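PDB 1U0L: small ribosomal subunit biogenesis GTPase RsgA from Thermotoga maritima, which probably assists late maturation of the 30S ribosomal subunit as a circularly permuted, zinc-binding GTPase whose slow GTP hydrolysis that subunit stimulates. Local coordinates for residues Leu47-Gly52 with Glu68-Arg73; Leu9-Ile14 with Val55-Asp60; Val85-Leu90 with Lys168-Thr173. All coordinates share one frame; numbering follows the deposited sequence.

Contact 1. Residues Leu47-Gly52 with Glu68-Arg73; sequences LKIYVG and ENVLHR
R73 sends its guanidinium group to the edge of the Y50 ring. R73 NH2 lies near the ring plane, 3.3 Å from Y50 CD1, and the same CD1 sits over one face of the guanidinium. The two planes are 59° apart, so this is not a flat stack. R73 NH2 also points at the backbone of K48 and gives K48 O a weak hydrogen bond of 3.0 Å, with the acceptor at the guanidinium edge. A bend in the arginine chain, with chi3 at 112°, turns the group back to these partners. Its stronger polar partner is D53, which forms a salt bridge with NH1 and also accepts a bond from Y50 N. The 68-73 segment begins in the final residues of strand 65-70, the last strand of the N-terminal OB-fold domain in chain order. E68 and N69 both face E56 there, a classic beta bulge. V70 follows, and its side chain points at the 47-52 loop. I49 meets it at a slant: I49 CD1 is 3.5 Å and I49 CG1 3.8 Å from V70 CG2. With chi1 at -157°, CG1 of I49 extends roughly away from its backbone N and carries CD1 to V70. V55 touches both I49 and V70, while V15 and F18 pack on I49. L47 lies at the outer margin, where L47 CD2 approaches V70 CB at 4.3 Å. The ring of H81 also meets that of Y50.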
loop_
_atom_site.group_PDB
_atom_site.type_symbol
_atom_site.label_atom_id
_atom_site.label_comp_id
_atom_site.label_asym_id
_atom_site.label_seq_id
_atom_site.Cartn_x
_atom_site.Cartn_y
_atom_site.Cartn_z
ATOM N N LEU A 47 -12.635 -21.504 -1.227
ATOM C CA LEU A 47 -12.821 -20.078 -1.012
ATOM C C LEU A 47 -12.164 -19.634 0.295
ATOM O O LEU A 47 -12.814 -19.610 1.344
ATOM C CB LEU A 47 -14.314 -19.729 -1.002
ATOM C CG LEU A 47 -14.659 -18.237 -0.886
ATOM C CD1 LEU A 47 -13.809 -17.421 -1.862
ATOM C CD2 LEU A 47 -16.146 -18.028 -1.156
ATOM N N LYS A 48 -10.879 -19.280 0.216
ATOM C CA LYS A 48 -10.096 -18.841 1.376
ATOM C C LYS A 48 -10.537 -17.478 1.898
ATOM O O LYS A 48 -10.991 -16.634 1.127
ATOM C CB LYS A 48 -8.609 -18.769 1.011
ATOM C CG LYS A 48 -7.976 -20.091 0.597
ATOM C CD LYS A 48 -7.998 -21.101 1.724
ATOM C CE LYS A 48 -7.256 -22.362 1.328
ATOM N NZ LYS A 48 -5.806 -22.096 1.097
ATOM N N ILE A 49 -10.394 -17.257 3.202
ATOM C CA ILE A 49 -10.791 -15.985 3.777
ATOM C C ILE A 49 -9.584 -15.280 4.382
ATOM O O ILE A 49 -8.680 -15.925 4.919
ATOM C CB ILE A 49 -11.875 -16.180 4.847
ATOM C CG1 ILE A 49 -12.673 -14.887 5.014
ATOM C CG2 ILE A 49 -11.248 -16.559 6.178
ATOM C CD1 ILE A 49 -13.883 -15.022 5.931
ATOM N N TYR A 50 -9.563 -13.954 4.300
ATOM C CA TYR A 50 -8.434 -13.186 4.811
ATOM C C TYR A 50 -8.851 -11.939 5.584
ATOM O O TYR A 50 -10.019 -11.580 5.634
ATOM C CB TYR A 50 -7.532 -12.771 3.642
ATOM C CG TYR A 50 -6.950 -13.934 2.866
ATOM C CD1 TYR A 50 -7.405 -14.247 1.584
ATOM C CD2 TYR A 50 -5.959 -14.741 3.428
ATOM C CE1 TYR A 50 -6.888 -15.342 0.882
ATOM C CE2 TYR A 50 -5.437 -15.832 2.743
ATOM C CZ TYR A 50 -5.900 -16.134 1.473
ATOM O OH TYR A 50 -5.377 -17.232 0.808
ATOM N N VAL A 51 -7.874 -11.282 6.201
ATOM C CA VAL A 51 -8.145 -10.058 6.934
ATOM C C VAL A 51 -8.489 -9.006 5.869
ATOM O O VAL A 51 -7.810 -8.884 4.837
ATOM C CB VAL A 51 -6.897 -9.597 7.717
ATOM C CG1 VAL A 51 -7.262 -8.487 8.679
ATOM C CG2 VAL A 51 -6.280 -10.768 8.450
ATOM N N GLY A 52 -9.546 -8.245 6.113
ATOM C CA GLY A 52 -9.930 -7.233 5.151
ATOM C C GLY A 52 -11.025 -7.729 4.228
ATOM O O GLY A 52 -11.539 -6.973 3.393
ATOM N N GLU A 68 -21.455 -17.187 6.847
ATOM C CA GLU A 68 -22.221 -17.826 5.785
ATOM C C GLU A 68 -21.598 -17.659 4.413
ATOM O O GLU A 68 -21.665 -18.567 3.592
ATOM C CB GLU A 68 -23.656 -17.289 5.768
ATOM C CG GLU A 68 -24.468 -17.631 7.024
ATOM C CD GLU A 68 -24.717 -19.125 7.185
ATOM O OE1 GLU A 68 -25.264 -19.527 8.231
ATOM O OE2 GLU A 68 -24.369 -19.898 6.266
ATOM N N ASN A 69 -20.992 -16.505 4.157
ATOM C CA ASN A 69 -20.367 -16.283 2.860
ATOM C C ASN A 69 -19.337 -15.158 2.865
ATOM O O ASN A 69 -19.399 -14.236 3.684
ATOM C CB ASN A 69 -21.447 -16.011 1.809
ATOM C CG ASN A 69 -20.883 -15.876 0.411
ATOM O OD1 ASN A 69 -20.161 -16.754 -0.072
ATOM N ND2 ASN A 69 -21.212 -14.776 -0.253
ATOM N N VAL A 70 -18.383 -15.258 1.941
ATOM C CA VAL A 70 -17.315 -14.278 1.780
ATOM C C VAL A 70 -17.468 -13.559 0.442
ATOM O O VAL A 70 -17.391 -14.193 -0.604
ATOM C CB VAL A 70 -15.947 -14.966 1.787
ATOM C CG1 VAL A 70 -14.850 -13.939 1.615
ATOM C CG2 VAL A 70 -15.768 -15.743 3.070
ATOM N N LEU A 71 -17.673 -12.243 0.483
ATOM C CA LEU A 71 -17.831 -11.441 -0.734
ATOM C C LEU A 71 -16.586 -11.481 -1.608
ATOM O O LEU A 71 -15.531 -11.929 -1.168
ATOM C CB LEU A 71 -18.123 -9.979 -0.390
ATOM C CG LEU A 71 -19.517 -9.540 0.055
ATOM C CD1 LEU A 71 -19.982 -10.353 1.258
ATOM C CD2 LEU A 71 -19.460 -8.049 0.386
ATOM N N HIS A 72 -16.711 -11.002 -2.845
ATOM C CA HIS A 72 -15.581 -10.978 -3.773
ATOM C C HIS A 72 -14.645 -9.817 -3.443
ATOM O O HIS A 72 -15.087 -8.699 -3.180
ATOM C CB HIS A 72 -16.065 -10.866 -5.225
ATOM C CG HIS A 72 -16.901 -12.026 -5.678
ATOM N ND1 HIS A 72 -18.240 -12.148 -5.371
ATOM C CD2 HIS A 72 -16.587 -13.116 -6.421
ATOM C CE1 HIS A 72 -18.715 -13.260 -5.907
ATOM N NE2 HIS A 72 -17.732 -13.865 -6.550
ATOM N N ARG A 73 -13.348 -10.090 -3.457
ATOM C CA ARG A 73 -12.353 -9.080 -3.136
ATOM C C ARG A 73 -11.857 -8.304 -4.358
ATOM O O ARG A 73 -11.793 -8.846 -5.462
ATOM C CB ARG A 73 -11.175 -9.750 -2.428
ATOM C CG ARG A 73 -10.590 -10.890 -3.212
ATOM C CD ARG A 73 -9.282 -11.389 -2.619
ATOM N NE ARG A 73 -9.388 -12.735 -2.056
ATOM C CZ ARG A 73 -9.958 -12.999 -0.889
ATOM N NH1 ARG A 73 -10.462 -12.001 -0.179
ATOM N NH2 ARG A 73 -10.027 -14.247 -0.440
#

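Contact 2. Residues Leu9-Ile14 with Val55-Asp60; sequences LRRRGI and VEYTPD
E56 lies by the edges of two guanidinium groups, those of R10 and R12. E56 OE1 is in the R10 plane and forms a salt bridge with R10 NE at 3.3 Å. The carboxylate is turned 81° from that plane. R12 runs alongside E56 and points the same way, but R12 NH1 stays 4.1 Å from E56 OE2, too far for a salt bridge. The Y57 ring has R12 O and G13 N near its plane at the edge, while R11 O approaches it obliquely. With chi1 at 66°, Y57 CG sits between its backbone N and carbonyl carbon, and the ring leans toward strand 11-14. Y57 CE2 comes to 3.9 Å from R11 CB. R11 also crosses P59 at about a right angle, with R11 CD 3.5 Å from P59 CG. Its guanidinium goes elsewhere, to salt bridges with D27 and E29. The backbones form an antiparallel ladder. R11 and Y57 are a hydrogen-bonded pair, with R11 N to Y57 O at 3.0 Å and Y57 N to R11 O at 2.8 Å. R12 and E56 are a non-hydrogen-bonded pair, and G13 with V55 is hydrogen-bonded again. This ladder joins the first and fourth strands of the OB-fold domain in chain order. Strand 22-27 lies on the far side of strand 11-19, and strand 65-70 on the far side of strand 54-58.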
loop_
_atom_site.group_PDB
_atom_site.type_symbol
_atom_site.label_atom_id
_atom_site.label_comp_id
_atom_site.label_asym_id
_atom_site.label_seq_id
_atom_site.Cartn_x
_atom_site.Cartn_y
_atom_site.Cartn_z
ATOM N N LEU A 9 -30.178 -13.277 11.810
ATOM C CA LEU A 9 -30.284 -13.241 10.322
ATOM C C LEU A 9 -29.034 -12.641 9.668
ATOM O O LEU A 9 -28.249 -11.949 10.318
ATOM C CB LEU A 9 -31.517 -12.430 9.905
ATOM C CG LEU A 9 -31.694 -12.206 8.398
ATOM C CD1 LEU A 9 -31.971 -13.535 7.704
ATOM C CD2 LEU A 9 -32.824 -11.223 8.160
ATOM N N ARG A 10 -28.869 -12.916 8.376
ATOM C CA ARG A 10 -27.744 -12.428 7.581
ATOM C C ARG A 10 -27.326 -10.988 7.893
ATOM O O ARG A 10 -28.122 -10.056 7.768
ATOM C CB ARG A 10 -28.087 -12.522 6.089
ATOM C CG ARG A 10 -27.978 -13.910 5.475
ATOM C CD ARG A 10 -26.554 -14.195 5.030
ATOM N NE ARG A 10 -26.457 -15.370 4.167
ATOM C CZ ARG A 10 -26.733 -16.611 4.555
ATOM N NH1 ARG A 10 -27.128 -16.850 5.800
ATOM N NH2 ARG A 10 -26.608 -17.619 3.700
ATOM N N ARG A 11 -26.068 -10.821 8.296
ATOM C CA ARG A 11 -25.510 -9.503 8.594
ATOM C C ARG A 11 -24.149 -9.375 7.924
ATOM O O ARG A 11 -23.379 -10.332 7.875
ATOM C CB ARG A 11 -25.350 -9.286 10.103
ATOM C CG ARG A 11 -26.652 -9.097 10.857
ATOM C CD ARG A 11 -26.415 -8.408 12.196
ATOM N NE ARG A 11 -26.977 -7.056 12.237
ATOM C CZ ARG A 11 -26.582 -6.042 11.470
ATOM N NH1 ARG A 11 -25.607 -6.208 10.585
ATOM N NH2 ARG A 11 -27.167 -4.856 11.584
ATOM N N ARG A 12 -23.860 -8.187 7.407
ATOM C CA ARG A 12 -22.597 -7.933 6.731
ATOM C C ARG A 12 -21.534 -7.448 7.709
ATOM O O ARG A 12 -21.823 -6.692 8.639
ATOM C CB ARG A 12 -22.795 -6.894 5.627
ATOM C CG ARG A 12 -23.935 -7.229 4.692
ATOM C CD ARG A 12 -24.153 -6.145 3.649
ATOM N NE ARG A 12 -23.184 -6.202 2.557
ATOM C CZ ARG A 12 -23.019 -7.246 1.748
ATOM N NH1 ARG A 12 -23.755 -8.342 1.901
ATOM N NH2 ARG A 12 -22.130 -7.188 0.768
ATOM N N GLY A 13 -20.299 -7.897 7.487
ATOM C CA GLY A 13 -19.190 -7.505 8.337
ATOM C C GLY A 13 -17.858 -7.529 7.606
ATOM O O GLY A 13 -17.757 -8.063 6.499
ATOM N N ILE A 14 -16.838 -6.936 8.224
ATOM C CA ILE A 14 -15.492 -6.907 7.652
ATOM C C ILE A 14 -14.592 -7.716 8.574
ATOM O O ILE A 14 -14.602 -7.500 9.783
ATOM C CB ILE A 14 -14.904 -5.466 7.578
ATOM C CG1 ILE A 14 -15.845 -4.532 6.807
ATOM C CG2 ILE A 14 -13.559 -5.490 6.866
ATOM C CD1 ILE A 14 -17.067 -4.087 7.583
ATOM N N VAL A 55 -17.610 -9.950 4.700
ATOM C CA VAL A 55 -18.411 -11.170 4.828
ATOM C C VAL A 55 -19.803 -10.979 5.420
ATOM O O VAL A 55 -20.092 -9.961 6.058
ATOM C CB VAL A 55 -17.687 -12.241 5.685
ATOM C CG1 VAL A 55 -16.383 -12.666 4.997
ATOM C CG2 VAL A 55 -17.431 -11.708 7.088
ATOM N N GLU A 56 -20.663 -11.969 5.185
ATOM C CA GLU A 56 -22.024 -11.970 5.717
ATOM C C GLU A 56 -22.143 -13.220 6.581
ATOM O O GLU A 56 -21.821 -14.324 6.135
ATOM C CB GLU A 56 -23.048 -11.961 4.581
ATOM C CG GLU A 56 -22.723 -12.859 3.407
ATOM C CD GLU A 56 -23.723 -12.692 2.277
ATOM O OE1 GLU A 56 -24.934 -12.895 2.517
ATOM O OE2 GLU A 56 -23.301 -12.358 1.151
ATOM N N TYR A 57 -22.587 -13.034 7.821
ATOM C CA TYR A 57 -22.688 -14.127 8.783
ATOM C C TYR A 57 -24.021 -14.181 9.543
ATOM O O TYR A 57 -24.869 -13.299 9.394
ATOM C CB TYR A 57 -21.554 -13.981 9.797
ATOM C CG TYR A 57 -21.687 -12.737 10.659
ATOM C CD1 TYR A 57 -21.980 -12.835 12.019
ATOM C CD2 TYR A 57 -21.546 -11.465 10.106
ATOM C CE1 TYR A 57 -22.130 -11.699 12.807
ATOM C CE2 TYR A 57 -21.698 -10.321 10.885
ATOM C CZ TYR A 57 -21.990 -10.443 12.238
ATOM O OH TYR A 57 -22.144 -9.308 13.013
ATOM N N THR A 58 -24.183 -15.222 10.363
ATOM C CA THR A 58 -25.386 -15.411 11.178
ATOM C C THR A 58 -25.052 -15.046 12.624
ATOM O O THR A 58 -24.198 -15.670 13.250
ATOM C CB THR A 58 -25.873 -16.869 11.143
ATOM O OG1 THR A 58 -26.202 -17.233 9.795
ATOM C CG2 THR A 58 -27.099 -17.037 12.032
ATOM N N PRO A 59 -25.732 -14.030 13.170
ATOM C CA PRO A 59 -25.523 -13.548 14.539
ATOM C C PRO A 59 -26.103 -14.370 15.684
ATOM O O PRO A 59 -26.915 -13.851 16.450
ATOM C CB PRO A 59 -26.135 -12.143 14.512
ATOM C CG PRO A 59 -26.189 -11.787 13.042
ATOM C CD PRO A 59 -26.576 -13.088 12.420
ATOM N N ASP A 60 -25.709 -15.634 15.824
ATOM C CA ASP A 60 -26.233 -16.426 16.936
ATOM C C ASP A 60 -25.606 -15.888 18.223
ATOM O O ASP A 60 -24.806 -16.566 18.871
ATOM C CB ASP A 60 -25.912 -17.920 16.765
ATOM C CG ASP A 60 -24.423 -18.210 16.748
ATOM O OD1 ASP A 60 -23.760 -17.865 15.749
ATOM O OD2 ASP A 60 -23.912 -18.785 17.734
#

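Contact 3. Residues Val85-Leu90 with Lys168-Thr173; sequences VDQVIL and KGKIST
D86 turns its CG away from its carbonyl carbon, to the side of its backbone N (chi1 -41°). This brings D86 OD2 to I171 N, a hydrogen bond of 2.9 Å that meets the oxygen from above the carboxylate plane. The two segments are neighbouring parallel strands in the central sheet of the P-loop GTPase domain. Strand 171-175 leads straight into the GTP-binding loop that starts at G176. D86 also holds I171 by its backbone: D86 N bonds I171 O at 3.2 Å. The other carboxylate oxygen, OD1, forms a salt bridge with K74. An alanine here has no carboxylate, so I171 N and the K74 amine are likely to be left without that mate and the start of strand 171-175 less firmly fixed. Further on, T173 is held from both ends, T173 N to Q87 O at 2.8 Å and I89 N to T173 O at 2.8 Å. L77 touches both V85 and T173. Strand 117-122 pairs with the other edge of strand 87-92, and L167 of helix 160-167 packs on I89 and S172. V88 and T173 lie side by side and point the same way, with V88 CG2 3.9 Å from T173 CG2.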
loop_
_atom_site.group_PDB
_atom_site.type_symbol
_atom_site.label_atom_id
_atom_site.label_comp_id
_atom_site.label_asym_id
_atom_site.label_seq_id
_atom_site.Cartn_x
_atom_site.Cartn_y
_atom_site.Cartn_z
ATOM N N VAL A 85 -7.612 -3.687 -0.030
ATOM C CA VAL A 85 -6.835 -2.550 0.410
ATOM C C VAL A 85 -6.980 -1.453 -0.638
ATOM O O VAL A 85 -6.848 -1.724 -1.830
ATOM C CB VAL A 85 -5.350 -2.918 0.547
ATOM C CG1 VAL A 85 -4.593 -1.753 1.154
ATOM C CG2 VAL A 85 -5.198 -4.177 1.388
ATOM N N ASP A 86 -7.261 -0.227 -0.192
ATOM C CA ASP A 86 -7.420 0.913 -1.094
ATOM C C ASP A 86 -6.128 1.701 -1.189
ATOM O O ASP A 86 -5.653 1.992 -2.279
ATOM C CB ASP A 86 -8.487 1.891 -0.605
ATOM C CG ASP A 86 -9.702 1.209 -0.046
ATOM O OD1 ASP A 86 -10.186 0.254 -0.686
ATOM O OD2 ASP A 86 -10.181 1.637 1.028
ATOM N N GLN A 87 -5.564 2.058 -0.037
ATOM C CA GLN A 87 -4.349 2.862 -0.011
ATOM C C GLN A 87 -3.074 2.292 0.544
ATOM O O GLN A 87 -3.055 1.402 1.397
ATOM C CB GLN A 87 -4.576 4.167 0.744
ATOM C CG GLN A 87 -5.285 5.222 -0.027
ATOM C CD GLN A 87 -5.395 6.502 0.755
ATOM O OE1 GLN A 87 -5.720 6.488 1.941
ATOM N NE2 GLN A 87 -5.134 7.623 0.094
ATOM N N VAL A 88 -2.002 2.891 0.046
ATOM C CA VAL A 88 -0.647 2.593 0.433
ATOM C C VAL A 88 -0.137 3.930 0.911
ATOM O O VAL A 88 -0.154 4.909 0.156
ATOM C CB VAL A 88 0.194 2.186 -0.752
ATOM C CG1 VAL A 88 1.646 2.094 -0.329
ATOM C CG2 VAL A 88 -0.303 0.869 -1.302
ATOM N N ILE A 89 0.264 3.998 2.176
ATOM C CA ILE A 89 0.814 5.236 2.710
ATOM C C ILE A 89 2.294 4.968 2.653
ATOM O O ILE A 89 2.815 4.139 3.404
ATOM C CB ILE A 89 0.409 5.464 4.144
ATOM C CG1 ILE A 89 -1.117 5.495 4.256
ATOM C CG2 ILE A 89 1.024 6.756 4.631
ATOM C CD1 ILE A 89 -1.783 6.671 3.536
ATOM N N LEU A 90 2.960 5.642 1.727
ATOM C CA LEU A 90 4.384 5.444 1.530
ATOM C C LEU A 90 5.182 6.450 2.338
ATOM O O LEU A 90 5.304 7.613 1.956
ATOM C CB LEU A 90 4.724 5.566 0.042
ATOM C CG LEU A 90 5.734 4.547 -0.492
ATOM C CD1 LEU A 90 6.221 4.930 -1.924
ATOM C CD2 LEU A 90 6.890 4.487 0.480
ATOM N N LYS A 168 -9.233 8.676 6.185
ATOM C CA LYS A 168 -10.672 8.609 6.420
ATOM C C LYS A 168 -11.379 7.599 5.535
ATOM O O LYS A 168 -11.185 7.587 4.317
ATOM C CB LYS A 168 -11.320 9.973 6.184
ATOM C CG LYS A 168 -11.356 10.891 7.379
ATOM C CD LYS A 168 -11.950 12.232 6.986
ATOM C CE LYS A 168 -12.219 13.100 8.201
ATOM N NZ LYS A 168 -10.990 13.324 9.010
ATOM N N GLY A 169 -12.200 6.766 6.173
ATOM C CA GLY A 169 -12.994 5.771 5.478
ATOM C C GLY A 169 -12.290 4.562 4.920
ATOM O O GLY A 169 -12.681 3.430 5.193
ATOM N N LYS A 170 -11.247 4.802 4.142
ATOM C CA LYS A 170 -10.486 3.740 3.490
ATOM C C LYS A 170 -9.766 2.740 4.391
ATOM O O LYS A 170 -9.656 2.935 5.600
ATOM C CB LYS A 170 -9.476 4.383 2.544
ATOM C CG LYS A 170 -10.108 5.402 1.623
ATOM C CD LYS A 170 -9.063 6.251 0.951
ATOM C CE LYS A 170 -9.703 7.366 0.133
ATOM N NZ LYS A 170 -8.681 8.362 -0.331
ATOM N N ILE A 171 -9.310 1.649 3.783
ATOM C CA ILE A 171 -8.531 0.632 4.478
ATOM C C ILE A 171 -7.123 0.929 3.967
ATOM O O ILE A 171 -6.873 0.838 2.762
ATOM C CB ILE A 171 -8.930 -0.805 4.052
ATOM C CG1 ILE A 171 -10.325 -1.139 4.584
ATOM C CG2 ILE A 171 -7.900 -1.816 4.575
ATOM C CD1 ILE A 171 -10.702 -2.599 4.432
ATOM N N SER A 172 -6.206 1.306 4.855
ATOM C CA SER A 172 -4.864 1.640 4.397
ATOM C C SER A 172 -3.703 0.790 4.898
ATOM O O SER A 172 -3.753 0.217 5.984
ATOM C CB SER A 172 -4.568 3.110 4.702
ATOM O OG SER A 172 -5.235 3.966 3.790
ATOM N N THR A 173 -2.653 0.708 4.083
ATOM C CA THR A 173 -1.457 -0.029 4.472
ATOM C C THR A 173 -0.221 0.876 4.436
ATOM O O THR A 173 0.051 1.560 3.450
ATOM C CB THR A 173 -1.204 -1.253 3.578
ATOM O OG1 THR A 173 -0.124 -2.013 4.131
ATOM C CG2 THR A 173 -0.844 -0.826 2.164
#

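In the fold
Contacts 1 and 2 belong to the OB-fold domain and share one sheet, since strands 54-58 and 65-70 are neighbours in it. They touch directly: E68 of contact 1 probably bonds T58 OG1 and the E56 backbone of contact 2. Contact 1 is at the surface and joins a loop to a strand end by side chains and one weak bond. Contact 2 is partly buried; it adds a backbone ladder, with charged side chains paired around it. Contact 3 is the core contact. It lies in the GTPase domain, its centre about 19 Å from that of contact 1 and about 24 Å from that of contact 2. Its strands are parallel, unlike those of contact 2, and most of its touching residues are buried.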